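Local coordinates for protein dehydrogenase (Chromobacterium violaceum, PDB 3Q2I) that probably oxidises UDP-N-acetylglucosaminuronic acid with NAD as cofactor, on the biosynthetic route to 2,3-diacetamido-2,3-dideoxy-D-mannuronic acid, at residues A[13-22]-A[36-46]; A[88-96]-A[114-125]. All coordinates share one frame; numbering follows the deposited sequence.

Overall arrangement
Both contacts lie in the NAD-binding Rossmann domain, their centres about 20 Å apart, and contact 1 closes along the chain before contact 2 opens. Contact 1 pairs neighbouring strands 14-19 and 39-45 of the six-stranded parallel sheet, the two strands of the beta-alpha-beta unit completed by helix 25-34. Contact 2 packs helix 88-97 against helix 112-125, the helices before and after strand 101-104 of the same sheet. The contacts meet where V19 CG1 lies 4.0 Å from Q91 NE2. Both reach the same NADH: the strand ends grip its adenosine half, while H88 reaches its other ribose, so the C-terminal ends of the two strands and the start of helix 88-97 line one cofactor groove.

Contact 1. Residues A[13-22]-A[36-46]; sequences KIRFALVGCG and ADRAELIDVCD. With NAI (1,4-dihydronicotinamide adenine dinucleotide), chain B.
F16 meets A39 and E40 across the strand pair: CE2 is 3.7 Å from A39 CB, and E40 O lies at the ring edge, in its plane. On the same face L41 CD1 rests over the F16 backbone, while helix 25-34 packs on F16, L18 and L41. The strands run parallel, 8° apart, as the first beta-alpha-beta unit of a Rossmann fold. Their register slips at a beta bulge: F16 O accepts I42 N, but L18 N turns to D43 O (2.9 Å), leaving D43 N buried without a partner. On the opposite face R15 and E40 lie side by side without a salt bridge; R15 pairs instead with D75. V19 has CG2 anti to its backbone N, and V19 CG2 sits 3.7 Å from C45 SG and 3.4 Å from NAI C2A, on the adenine. At the strand ends D46 OD2 accepts C21 N at 2.6 Å, on its anti side and 19° out of the carboxylate plane. D46 OD2 also takes the ribose hydroxyl NAI O3B at 2.5 Å. D46 OD1 takes NAI O2B at 2.7 Å. Gripping both ribose hydroxyls this way leaves little room for a 2'-phosphate, consistent with a preference for NAD over NADP.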
loop_
_atom_site.group_PDB
_atom_site.type_symbol
_atom_site.label_atom_id
_atom_site.label_comp_id
_atom_site.label_asym_id
_atom_site.label_seq_id
_atom_site.Cartn_x
_atom_site.Cartn_y
_atom_site.Cartn_z
ATOM N N LYS A 13 -14.126 6.830 -57.489
ATOM C CA LYS A 13 -14.686 6.867 -56.144
ATOM C C LYS A 13 -13.714 6.155 -55.191
ATOM O O LYS A 13 -12.973 5.253 -55.591
ATOM C CB LYS A 13 -16.057 6.196 -56.153
ATOM C CG LYS A 13 -17.112 6.976 -56.946
ATOM C CD LYS A 13 -18.285 6.082 -57.290
ATOM C CE LYS A 13 -19.358 6.840 -58.073
ATOM N NZ LYS A 13 -20.545 5.969 -58.325
ATOM N N ILE A 14 -13.711 6.582 -53.928
ATOM C CA ILE A 14 -13.103 5.768 -52.861
ATOM C C ILE A 14 -13.854 4.450 -52.629
ATOM O O ILE A 14 -15.087 4.425 -52.592
ATOM C CB ILE A 14 -13.095 6.538 -51.518
ATOM C CG1 ILE A 14 -12.675 8.001 -51.733
ATOM C CG2 ILE A 14 -12.219 5.795 -50.491
ATOM C CD1 ILE A 14 -11.262 8.141 -52.345
ATOM N N ARG A 15 -13.105 3.368 -52.463
ATOM C CA ARG A 15 -13.676 2.053 -52.331
ATOM C C ARG A 15 -13.665 1.615 -50.864
ATOM O O ARG A 15 -12.621 1.740 -50.213
ATOM C CB ARG A 15 -12.927 1.080 -53.226
ATOM C CG ARG A 15 -13.052 1.549 -54.689
ATOM C CD ARG A 15 -12.276 0.669 -55.621
ATOM N NE ARG A 15 -10.841 0.934 -55.617
ATOM C CZ ARG A 15 -10.010 0.442 -56.532
ATOM N NH1 ARG A 15 -10.489 -0.324 -57.502
ATOM N NH2 ARG A 15 -8.709 0.707 -56.484
ATOM N N PHE A 16 -14.815 1.155 -50.385
ATOM C CA PHE A 16 -14.972 0.651 -49.000
ATOM C C PHE A 16 -15.277 -0.842 -48.966
ATOM O O PHE A 16 -15.993 -1.385 -49.820
ATOM C CB PHE A 16 -16.097 1.428 -48.344
ATOM C CG PHE A 16 -15.749 2.859 -48.008
ATOM C CD1 PHE A 16 -15.206 3.184 -46.766
ATOM C CD2 PHE A 16 -15.869 3.876 -48.953
ATOM C CE1 PHE A 16 -14.876 4.492 -46.472
ATOM C CE2 PHE A 16 -15.550 5.187 -48.661
ATOM C CZ PHE A 16 -15.024 5.499 -47.423
ATOM N N ALA A 17 -14.763 -1.555 -47.959
ATOM C CA ALA A 17 -15.254 -2.896 -47.670
ATOM C C ALA A 17 -15.742 -2.848 -46.217
ATOM O O ALA A 17 -15.303 -1.964 -45.430
ATOM C CB ALA A 17 -14.160 -3.937 -47.810
ATOM N N LEU A 18 -16.711 -3.697 -45.886
ATOM C CA LEU A 18 -17.223 -3.671 -44.520
ATOM C C LEU A 18 -17.330 -5.061 -43.901
ATOM O O LEU A 18 -17.746 -6.023 -44.542
ATOM C CB LEU A 18 -18.563 -2.941 -44.437
ATOM C CG LEU A 18 -19.402 -2.907 -43.143
ATOM C CD1 LEU A 18 -20.141 -1.630 -42.971
ATOM C CD2 LEU A 18 -20.278 -4.135 -42.893
ATOM N N VAL A 19 -16.937 -5.199 -42.636
ATOM C CA VAL A 19 -17.074 -6.489 -41.966
ATOM C C VAL A 19 -17.935 -6.347 -40.716
ATOM O O VAL A 19 -17.747 -5.406 -39.925
ATOM C CB VAL A 19 -15.689 -7.143 -41.649
ATOM C CG1 VAL A 19 -14.800 -6.212 -40.861
ATOM C CG2 VAL A 19 -15.838 -8.490 -40.994
ATOM N N GLY A 20 -18.924 -7.224 -40.615
ATOM C CA GLY A 20 -19.926 -7.141 -39.542
ATOM C C GLY A 20 -21.238 -6.477 -39.909
ATOM O O GLY A 20 -21.462 -5.287 -39.732
ATOM N N CYS A 21 -22.123 -7.296 -40.479
ATOM C CA CYS A 21 -23.283 -6.734 -41.118
ATOM C C CYS A 21 -24.431 -6.769 -40.098
ATOM O O CYS A 21 -25.429 -7.486 -40.288
ATOM C CB CYS A 21 -23.672 -7.649 -42.290
ATOM S SG CYS A 21 -22.521 -7.472 -43.681
ATOM N N GLY A 22 -24.259 -6.061 -38.985
ATOM C CA GLY A 22 -25.326 -5.957 -37.977
ATOM C C GLY A 22 -26.027 -4.618 -37.891
ATOM O O GLY A 22 -26.224 -3.907 -38.893
ATOM N N ALA A 36 -22.751 8.424 -52.513
ATOM C CA ALA A 36 -22.543 7.500 -53.638
ATOM C C ALA A 36 -21.752 8.058 -54.843
ATOM O O ALA A 36 -21.215 7.287 -55.631
ATOM C CB ALA A 36 -23.878 6.913 -54.128
ATOM N N ASP A 37 -21.667 9.370 -55.003
ATOM C CA ASP A 37 -20.873 9.930 -56.096
ATOM C C ASP A 37 -19.370 9.931 -55.830
ATOM O O ASP A 37 -18.585 9.967 -56.777
ATOM C CB ASP A 37 -21.311 11.363 -56.418
ATOM C CG ASP A 37 -22.649 11.421 -57.162
ATOM O OD1 ASP A 37 -23.066 10.416 -57.787
ATOM O OD2 ASP A 37 -23.298 12.490 -57.112
ATOM N N ARG A 38 -18.967 9.877 -54.554
ATOM C CA ARG A 38 -17.562 9.959 -54.147
ATOM C C ARG A 38 -17.060 8.600 -53.664
ATOM O O ARG A 38 -15.855 8.345 -53.558
ATOM C CB ARG A 38 -17.356 11.003 -53.044
ATOM C CG ARG A 38 -17.169 12.446 -53.499
ATOM C CD ARG A 38 -16.667 13.347 -52.375
ATOM N NE ARG A 38 -17.679 13.487 -51.334
ATOM C CZ ARG A 38 -17.495 13.997 -50.119
ATOM N NH1 ARG A 38 -18.537 14.047 -49.305
ATOM N NH2 ARG A 38 -16.317 14.471 -49.708
ATOM N N ALA A 39 -17.995 7.710 -53.344
ATOM C CA ALA A 39 -17.658 6.494 -52.615
ATOM C C ALA A 39 -18.539 5.331 -53.040
ATOM O O ALA A 39 -19.737 5.504 -53.291
ATOM C CB ALA A 39 -17.855 6.730 -51.105
ATOM N N GLU A 40 -17.970 4.131 -53.030
ATOM C CA GLU A 40 -18.774 2.932 -53.159
ATOM C C GLU A 40 -18.361 1.810 -52.210
ATOM O O GLU A 40 -17.184 1.655 -51.867
ATOM C CB GLU A 40 -18.702 2.401 -54.590
ATOM C CG GLU A 40 -17.317 1.903 -54.976
ATOM C CD GLU A 40 -17.127 1.830 -56.484
ATOM O OE1 GLU A 40 -15.975 2.010 -56.946
ATOM O OE2 GLU A 40 -18.135 1.581 -57.186
ATOM N N LEU A 41 -19.357 1.017 -51.826
ATOM C CA LEU A 41 -19.146 -0.160 -50.999
ATOM C C LEU A 41 -19.106 -1.383 -51.906
ATOM O O LEU A 41 -20.125 -1.753 -52.491
ATOM C CB LEU A 41 -20.271 -0.262 -49.959
ATOM C CG LEU A 41 -20.202 -1.474 -49.031
ATOM C CD1 LEU A 41 -19.023 -1.350 -48.059
ATOM C CD2 LEU A 41 -21.512 -1.400 -48.252
ATOM N N ILE A 42 -17.953 -2.028 -52.008
ATOM C CA ILE A 42 -17.739 -3.082 -52.984
ATOM C C ILE A 42 -17.680 -4.491 -52.408
ATOM O O ILE A 42 -17.745 -5.469 -53.152
ATOM C CB ILE A 42 -16.476 -2.810 -53.850
ATOM C CG1 ILE A 42 -15.275 -2.514 -52.936
ATOM C CG2 ILE A 42 -16.677 -1.553 -54.693
ATOM C CD1 ILE A 42 -13.914 -2.788 -53.574
ATOM N N ASP A 43 -17.536 -4.625 -51.079
ATOM C CA ASP A 43 -17.399 -5.946 -50.505
ATOM C C ASP A 43 -17.924 -5.899 -49.060
ATOM O O ASP A 43 -17.702 -4.894 -48.384
ATOM C CB ASP A 43 -15.923 -6.334 -50.462
ATOM C CG ASP A 43 -15.360 -6.585 -51.839
ATOM O OD1 ASP A 43 -15.578 -7.713 -52.349
ATOM O OD2 ASP A 43 -14.725 -5.659 -52.384
ATOM N N VAL A 44 -18.670 -6.924 -48.663
ATOM C CA VAL A 44 -19.216 -7.005 -47.299
ATOM C C VAL A 44 -18.925 -8.391 -46.762
ATOM O O VAL A 44 -18.763 -9.375 -47.504
ATOM C CB VAL A 44 -20.716 -6.658 -47.175
ATOM C CG1 VAL A 44 -20.968 -5.203 -47.422
ATOM C CG2 VAL A 44 -21.593 -7.576 -48.082
ATOM N N CYS A 45 -18.803 -8.488 -45.426
ATOM C CA CYS A 45 -18.407 -9.739 -44.814
ATOM C C CYS A 45 -19.209 -9.938 -43.523
ATOM O O CYS A 45 -19.355 -8.995 -42.734
ATOM C CB CYS A 45 -16.918 -9.708 -44.448
ATOM S SG CYS A 45 -16.398 -11.141 -43.499
ATOM N N ASP A 46 -19.739 -11.147 -43.347
ATOM C CA ASP A 46 -20.369 -11.567 -42.090
ATOM C C ASP A 46 -20.311 -13.073 -41.912
ATOM O O ASP A 46 -20.445 -13.839 -42.893
ATOM C CB ASP A 46 -21.786 -10.992 -41.928
ATOM C CG ASP A 46 -22.230 -10.933 -40.466
ATOM O OD1 ASP A 46 -22.170 -11.993 -39.806
ATOM O OD2 ASP A 46 -22.606 -9.843 -39.994
HETATM P PA NAI B . -24.376 -6.485 -33.902
HETATM O O1A NAI B . -24.348 -7.645 -32.993
HETATM O O2A NAI B . -25.776 -5.928 -34.416
HETATM O O5B NAI B . -23.505 -6.693 -35.203
HETATM C C5B NAI B . -22.793 -7.896 -35.127
HETATM C C4B NAI B . -22.298 -8.241 -36.525
HETATM O O4B NAI B . -20.940 -8.712 -36.580
HETATM C C3B NAI B . -23.212 -9.459 -36.670
HETATM O O3B NAI B . -23.942 -9.401 -37.904
HETATM C C2B NAI B . -22.292 -10.671 -36.447
HETATM O O2B NAI B . -22.705 -11.857 -37.114
HETATM C C1B NAI B . -21.005 -10.078 -37.068
HETATM N N9A NAI B . -19.806 -10.811 -36.734
HETATM C C8A NAI B . -19.448 -11.282 -35.494
HETATM N N7A NAI B . -18.266 -11.824 -35.582
HETATM C C5A NAI B . -17.749 -11.651 -36.845
HETATM C C6A NAI B . -16.564 -12.027 -37.512
HETATM N N6A NAI B . -15.539 -12.691 -36.872
HETATM N N1A NAI B . -16.435 -11.716 -38.813
HETATM C C2A NAI B . -17.411 -11.093 -39.439
HETATM N N3A NAI B . -18.558 -10.711 -38.882
HETATM C C4A NAI B . -18.754 -11.010 -37.580
HETATM O O3 NAI B . -23.642 -5.278 -33.165
HETATM P PN NAI B . -23.716 -3.763 -33.469
HETATM O O1N NAI B . -24.673 -3.070 -32.542
HETATM O O2N NAI B . -23.858 -3.402 -34.968
HETATM O O5D NAI B . -22.360 -3.117 -32.841
HETATM C C5D NAI B . -21.309 -3.280 -33.764
HETATM C C4D NAI B . -20.105 -2.421 -33.388
HETATM O O4D NAI B . -20.548 -1.067 -33.573
HETATM C C3D NAI B . -19.716 -2.471 -31.883
HETATM O O3D NAI B . -18.306 -2.246 -31.829
HETATM C C2D NAI B . -20.421 -1.247 -31.285
HETATM O O2D NAI B . -19.705 -0.693 -30.184
HETATM C C1D NAI B . -20.408 -0.215 -32.450
HETATM N N1N NAI B . -21.481 0.751 -32.366
HETATM C C2N NAI B . -21.204 2.033 -32.474
HETATM C C3N NAI B . -22.182 3.024 -32.328
HETATM C C7N NAI B . -21.860 4.460 -32.485
HETATM O O7N NAI B . -22.479 5.381 -31.984
HETATM N N7N NAI B . -20.787 4.836 -33.242
HETATM C C4N NAI B . -23.473 2.598 -31.957
HETATM C C5N NAI B . -23.735 1.239 -31.961
HETATM C C6N NAI B . -22.731 0.325 -32.155
#

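Contact 2. Residues A[88-96]-A[114-125]. With NAI (1,4-dihydronicotinamide adenine dinucleotide), chain B.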
loop_
_atom_site.group_PDB
_atom_site.type_symbol
_atom_site.label_atom_id
_atom_site.label_comp_id
_atom_site.label_asym_id
_atom_site.label_seq_id
_atom_site.Cartn_x
_atom_site.Cartn_y
_atom_site.Cartn_z
ATOM N N HIS A 88 -12.365 -5.732 -32.815
ATOM C CA HIS A 88 -11.774 -4.665 -33.656
ATOM C C HIS A 88 -10.252 -4.770 -33.693
ATOM O O HIS A 88 -9.629 -4.545 -34.701
ATOM C CB HIS A 88 -12.185 -3.237 -33.267
ATOM C CG HIS A 88 -13.669 -3.011 -33.256
ATOM N ND1 HIS A 88 -14.259 -1.967 -32.586
ATOM C CD2 HIS A 88 -14.685 -3.720 -33.811
ATOM C CE1 HIS A 88 -15.569 -1.990 -32.778
ATOM N NE2 HIS A 88 -15.847 -3.059 -33.502
ATOM N N PRO A 89 -9.586 -4.979 -32.543
ATOM C CA PRO A 89 -8.121 -4.952 -32.616
ATOM C C PRO A 89 -7.520 -6.016 -33.517
ATOM O O PRO A 89 -6.637 -5.687 -34.337
ATOM C CB PRO A 89 -7.702 -5.097 -31.111
ATOM C CG PRO A 89 -8.867 -4.390 -30.417
ATOM C CD PRO A 89 -10.075 -5.006 -31.145
ATOM N N THR A 90 -7.884 -7.287 -33.340
ATOM C CA THR A 90 -7.295 -8.338 -34.172
ATOM C C THR A 90 -7.658 -8.072 -35.638
ATOM O O THR A 90 -6.791 -8.264 -36.494
ATOM C CB THR A 90 -7.620 -9.791 -33.803
ATOM O OG1 THR A 90 -9.020 -9.981 -33.640
ATOM C CG2 THR A 90 -6.927 -10.209 -32.507
ATOM N N GLN A 91 -8.911 -7.689 -35.889
ATOM C CA GLN A 91 -9.296 -7.410 -37.296
ATOM C C GLN A 91 -8.537 -6.216 -37.870
ATOM O O GLN A 91 -8.045 -6.268 -39.016
ATOM C CB GLN A 91 -10.818 -7.296 -37.446
ATOM C CG GLN A 91 -11.532 -8.524 -36.932
ATOM C CD GLN A 91 -13.028 -8.533 -37.166
ATOM O OE1 GLN A 91 -13.589 -9.604 -37.390
ATOM N NE2 GLN A 91 -13.666 -7.388 -37.158
ATOM N N SER A 92 -8.439 -5.117 -37.124
ATOM C CA SER A 92 -7.696 -3.945 -37.600
ATOM C C SER A 92 -6.259 -4.317 -37.945
ATOM O O SER A 92 -5.718 -3.937 -39.003
ATOM C CB SER A 92 -7.704 -2.840 -36.517
ATOM O OG SER A 92 -7.079 -1.672 -36.988
ATOM N N ILE A 93 -5.584 -5.007 -37.030
ATOM C CA ILE A 93 -4.189 -5.397 -37.254
ATOM C C ILE A 93 -4.050 -6.265 -38.527
ATOM O O ILE A 93 -3.138 -6.033 -39.343
ATOM C CB ILE A 93 -3.658 -6.150 -35.995
ATOM C CG1 ILE A 93 -3.535 -5.209 -34.785
ATOM C CG2 ILE A 93 -2.310 -6.815 -36.273
ATOM C CD1 ILE A 93 -3.309 -5.983 -33.396
ATOM N N GLU A 94 -4.978 -7.193 -38.731
ATOM C CA GLU A 94 -4.964 -8.022 -39.958
ATOM C C GLU A 94 -5.138 -7.150 -41.214
ATOM O O GLU A 94 -4.339 -7.304 -42.174
ATOM C CB GLU A 94 -6.070 -9.076 -39.898
ATOM C CG GLU A 94 -5.833 -10.178 -40.953
ATOM C CD GLU A 94 -6.934 -11.229 -40.980
ATOM O OE1 GLU A 94 -6.955 -11.971 -41.986
ATOM O OE2 GLU A 94 -7.819 -11.302 -40.081
ATOM N N CYS A 95 -6.115 -6.235 -41.195
ATOM C CA CYS A 95 -6.289 -5.237 -42.276
ATOM C C CYS A 95 -5.015 -4.443 -42.535
ATOM O O CYS A 95 -4.555 -4.326 -43.681
ATOM C CB CYS A 95 -7.452 -4.282 -42.010
ATOM S SG CYS A 95 -9.055 -5.088 -41.980
ATOM N N SER A 96 -4.423 -3.882 -41.479
ATOM C CA SER A 96 -3.216 -3.103 -41.655
ATOM C C SER A 96 -2.104 -3.929 -42.273
ATOM O O SER A 96 -1.405 -3.463 -43.197
ATOM C CB SER A 96 -2.699 -2.537 -40.337
ATOM O OG SER A 96 -3.614 -1.626 -39.793
ATOM N N ASP A 114 -4.418 -3.974 -26.510
ATOM C CA ASP A 114 -4.996 -4.240 -27.865
ATOM C C ASP A 114 -5.118 -2.901 -28.636
ATOM O O ASP A 114 -4.808 -2.793 -29.844
ATOM C CB ASP A 114 -6.375 -4.851 -27.683
ATOM C CG ASP A 114 -6.322 -6.293 -27.212
ATOM O OD1 ASP A 114 -5.214 -6.794 -26.941
ATOM O OD2 ASP A 114 -7.390 -6.929 -27.147
ATOM N N GLY A 115 -5.540 -1.833 -27.978
ATOM C CA GLY A 115 -5.626 -0.520 -28.637
ATOM C C GLY A 115 -4.247 -0.093 -29.109
ATOM O O GLY A 115 -4.084 0.465 -30.191
ATOM N N LEU A 116 -3.265 -0.168 -28.214
ATOM C CA LEU A 116 -1.893 0.172 -28.567
ATOM C C LEU A 116 -1.417 -0.600 -29.793
ATOM O O LEU A 116 -0.792 -0.000 -30.666
ATOM C CB LEU A 116 -0.880 -0.015 -27.411
ATOM C CG LEU A 116 -1.140 0.880 -26.195
ATOM C CD1 LEU A 116 -0.170 0.470 -25.106
ATOM C CD2 LEU A 116 -0.972 2.321 -26.516
ATOM N N GLU A 117 -1.697 -1.897 -29.835
ATOM C CA GLU A 117 -1.185 -2.770 -30.889
ATOM C C GLU A 117 -1.860 -2.395 -32.215
ATOM O O GLU A 117 -1.204 -2.452 -33.266
ATOM C CB GLU A 117 -1.396 -4.241 -30.550
ATOM C CG GLU A 117 -0.404 -4.735 -29.494
ATOM C CD GLU A 117 1.082 -4.486 -29.837
ATOM O OE1 GLU A 117 1.481 -4.464 -31.024
ATOM O OE2 GLU A 117 1.888 -4.276 -28.903
ATOM N N MET A 118 -3.130 -1.994 -32.203
ATOM C CA MET A 118 -3.741 -1.645 -33.491
ATOM C C MET A 118 -3.145 -0.346 -34.061
ATOM O O MET A 118 -2.929 -0.197 -35.290
ATOM C CB MET A 118 -5.273 -1.682 -33.393
ATOM C CG MET A 118 -5.883 -0.692 -32.472
ATOM S SD MET A 118 -7.581 -1.182 -32.023
ATOM C CE MET A 118 -8.444 -0.845 -33.598
ATOM N N VAL A 119 -2.795 0.618 -33.203
ATOM C CA VAL A 119 -2.113 1.842 -33.600
ATOM C C VAL A 119 -0.698 1.540 -34.138
ATOM O O VAL A 119 -0.275 2.129 -35.158
ATOM C CB VAL A 119 -2.134 2.896 -32.466
ATOM C CG1 VAL A 119 -1.254 4.123 -32.778
ATOM C CG2 VAL A 119 -3.604 3.330 -32.201
ATOM N N LYS A 120 0.036 0.691 -33.434
ATOM C CA LYS A 120 1.412 0.311 -33.828
ATOM C C LYS A 120 1.381 -0.349 -35.222
ATOM O O LYS A 120 2.249 -0.031 -36.052
ATOM C CB LYS A 120 2.008 -0.677 -32.809
ATOM C CG LYS A 120 3.472 -1.092 -33.114
ATOM C CD LYS A 120 4.143 -1.736 -31.901
ATOM C CE LYS A 120 4.965 -0.697 -31.130
ATOM N NZ LYS A 120 6.372 -0.529 -31.630
ATOM N N ALA A 121 0.356 -1.166 -35.497
ATOM C CA ALA A 121 0.288 -1.952 -36.755
ATOM C C ALA A 121 -0.026 -0.996 -37.890
ATOM O O ALA A 121 0.550 -1.138 -38.989
ATOM C CB ALA A 121 -0.781 -3.061 -36.679
ATOM N N ALA A 122 -0.938 -0.062 -37.664
ATOM C CA ALA A 122 -1.255 0.943 -38.675
ATOM C C ALA A 122 -0.054 1.852 -38.897
ATOM O O ALA A 122 0.260 2.195 -40.045
ATOM C CB ALA A 122 -2.504 1.744 -38.288
ATOM N N ASP A 123 0.635 2.270 -37.829
ATOM C CA ASP A 123 1.864 3.036 -37.992
ATOM C C ASP A 123 2.836 2.282 -38.891
ATOM O O ASP A 123 3.451 2.888 -39.781
ATOM C CB ASP A 123 2.573 3.258 -36.634
ATOM C CG ASP A 123 1.899 4.292 -35.756
ATOM O OD1 ASP A 123 0.994 5.002 -36.214
ATOM O OD2 ASP A 123 2.299 4.371 -34.567
ATOM N N LYS A 124 3.067 1.005 -38.627
ATOM C CA LYS A 124 4.101 0.276 -39.335
ATOM C C LYS A 124 3.693 0.068 -40.793
ATOM O O LYS A 124 4.558 -0.031 -41.669
ATOM C CB LYS A 124 4.314 -1.080 -38.676
ATOM C CG LYS A 124 5.361 -1.972 -39.316
ATOM C CD LYS A 124 5.529 -3.184 -38.435
ATOM C CE LYS A 124 6.669 -4.062 -38.920
ATOM N NZ LYS A 124 6.070 -5.222 -39.614
ATOM N N ALA A 125 2.393 -0.036 -41.051
ATOM C CA ALA A 125 1.940 -0.215 -42.428
ATOM C C ALA A 125 1.895 1.107 -43.195
ATOM O O ALA A 125 1.716 1.093 -44.410
ATOM C CB ALA A 125 0.573 -0.942 -42.461
HETATM P PA NAI B . -24.376 -6.485 -33.902
HETATM O O1A NAI B . -24.348 -7.645 -32.993
HETATM O O2A NAI B . -25.776 -5.928 -34.416
HETATM O O5B NAI B . -23.505 -6.693 -35.203
HETATM C C5B NAI B . -22.793 -7.896 -35.127
HETATM C C4B NAI B . -22.298 -8.241 -36.525
HETATM O O4B NAI B . -20.940 -8.712 -36.580
HETATM C C3B NAI B . -23.212 -9.459 -36.670
HETATM O O3B NAI B . -23.942 -9.401 -37.904
HETATM C C2B NAI B . -22.292 -10.671 -36.447
HETATM O O2B NAI B . -22.705 -11.857 -37.114
HETATM C C1B NAI B . -21.005 -10.078 -37.068
HETATM N N9A NAI B . -19.806 -10.811 -36.734
HETATM C C8A NAI B . -19.448 -11.282 -35.494
HETATM N N7A NAI B . -18.266 -11.824 -35.582
HETATM C C5A NAI B . -17.749 -11.651 -36.845
HETATM C C6A NAI B . -16.564 -12.027 -37.512
HETATM N N6A NAI B . -15.539 -12.691 -36.872
HETATM N N1A NAI B . -16.435 -11.716 -38.813
HETATM C C2A NAI B . -17.411 -11.093 -39.439
HETATM N N3A NAI B . -18.558 -10.711 -38.882
HETATM C C4A NAI B . -18.754 -11.010 -37.580
HETATM O O3 NAI B . -23.642 -5.278 -33.165
HETATM P PN NAI B . -23.716 -3.763 -33.469
HETATM O O1N NAI B . -24.673 -3.070 -32.542
HETATM O O2N NAI B . -23.858 -3.402 -34.968
HETATM O O5D NAI B . -22.360 -3.117 -32.841
HETATM C C5D NAI B . -21.309 -3.280 -33.764
HETATM C C4D NAI B . -20.105 -2.421 -33.388
HETATM O O4D NAI B . -20.548 -1.067 -33.573
HETATM C C3D NAI B . -19.716 -2.471 -31.883
HETATM O O3D NAI B . -18.306 -2.246 -31.829
HETATM C C2D NAI B . -20.421 -1.247 -31.285
HETATM O O2D NAI B . -19.705 -0.693 -30.184
HETATM C C1D NAI B . -20.408 -0.215 -32.450
HETATM N N1N NAI B . -21.481 0.751 -32.366
HETATM C C2N NAI B . -21.204 2.033 -32.474
HETATM C C3N NAI B . -22.182 3.024 -32.328
HETATM C C7N NAI B . -21.860 4.460 -32.485
HETATM O O7N NAI B . -22.479 5.381 -31.984
HETATM N N7N NAI B . -20.787 4.836 -33.242
HETATM C C4N NAI B . -23.473 2.598 -31.957
HETATM C C5N NAI B . -23.735 1.239 -31.961
HETATM C C6N NAI B . -22.731 0.325 -32.155
HETATM O O HOH W 1 -4.303 -1.931 -37.031
#
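M118 overlaps P89 and S92 with the outer half of its side chain, SD lying 3.8 Å from P89 CG and CE 3.6 Å from S92 CB. This joins two neighbouring helices of the Rossmann fold, which precede and follow strand 101-104. Their axes approach to 8.7 Å and run nearly parallel, at 8°, as expected of consecutive crossover helices on one side of a parallel sheet. M118 gets there by an unusual path for a helix: CG stands between the backbone N and carbonyl carbon (chi1 64°), and the bend at chi3 (-72°) swings the methyl over S92. Strand 129-131 lies beneath, with L129 touching both S92 and M118.

I93 packs on the next part of the partner helix. CG1 leans beside the I93 backbone N and meets A121 CB at 4.0 Å as well as the M118 backbone, while CD1 reaches E117 CB at 3.8 Å, the two side chains crossing at a slant. P89 extends the apolar seam in the other direction, its CB and CG against D114 CB. Farther along, S96 fits against A121, A122 and A125, its CB near A121 O and its OG over A122 CA, while A125 CB meets S96 O.

H88 turns away toward NADH, its ring edge facing the ribose hydroxyl O3D. Bonds from ND1 to P107 O and from NE2 to T83 O fix the ring's rotation. On the outer side, K120 packs on T90 of a neighbouring subunit.

Direct polar links between the helices are replaced by one water. It is 2.8 Å from S92 OG, and donates one hydrogen to S96 OG (2.9 Å) and the other to M118 O (2.8 Å), a carbonyl that also accepts A122 N within its own helix.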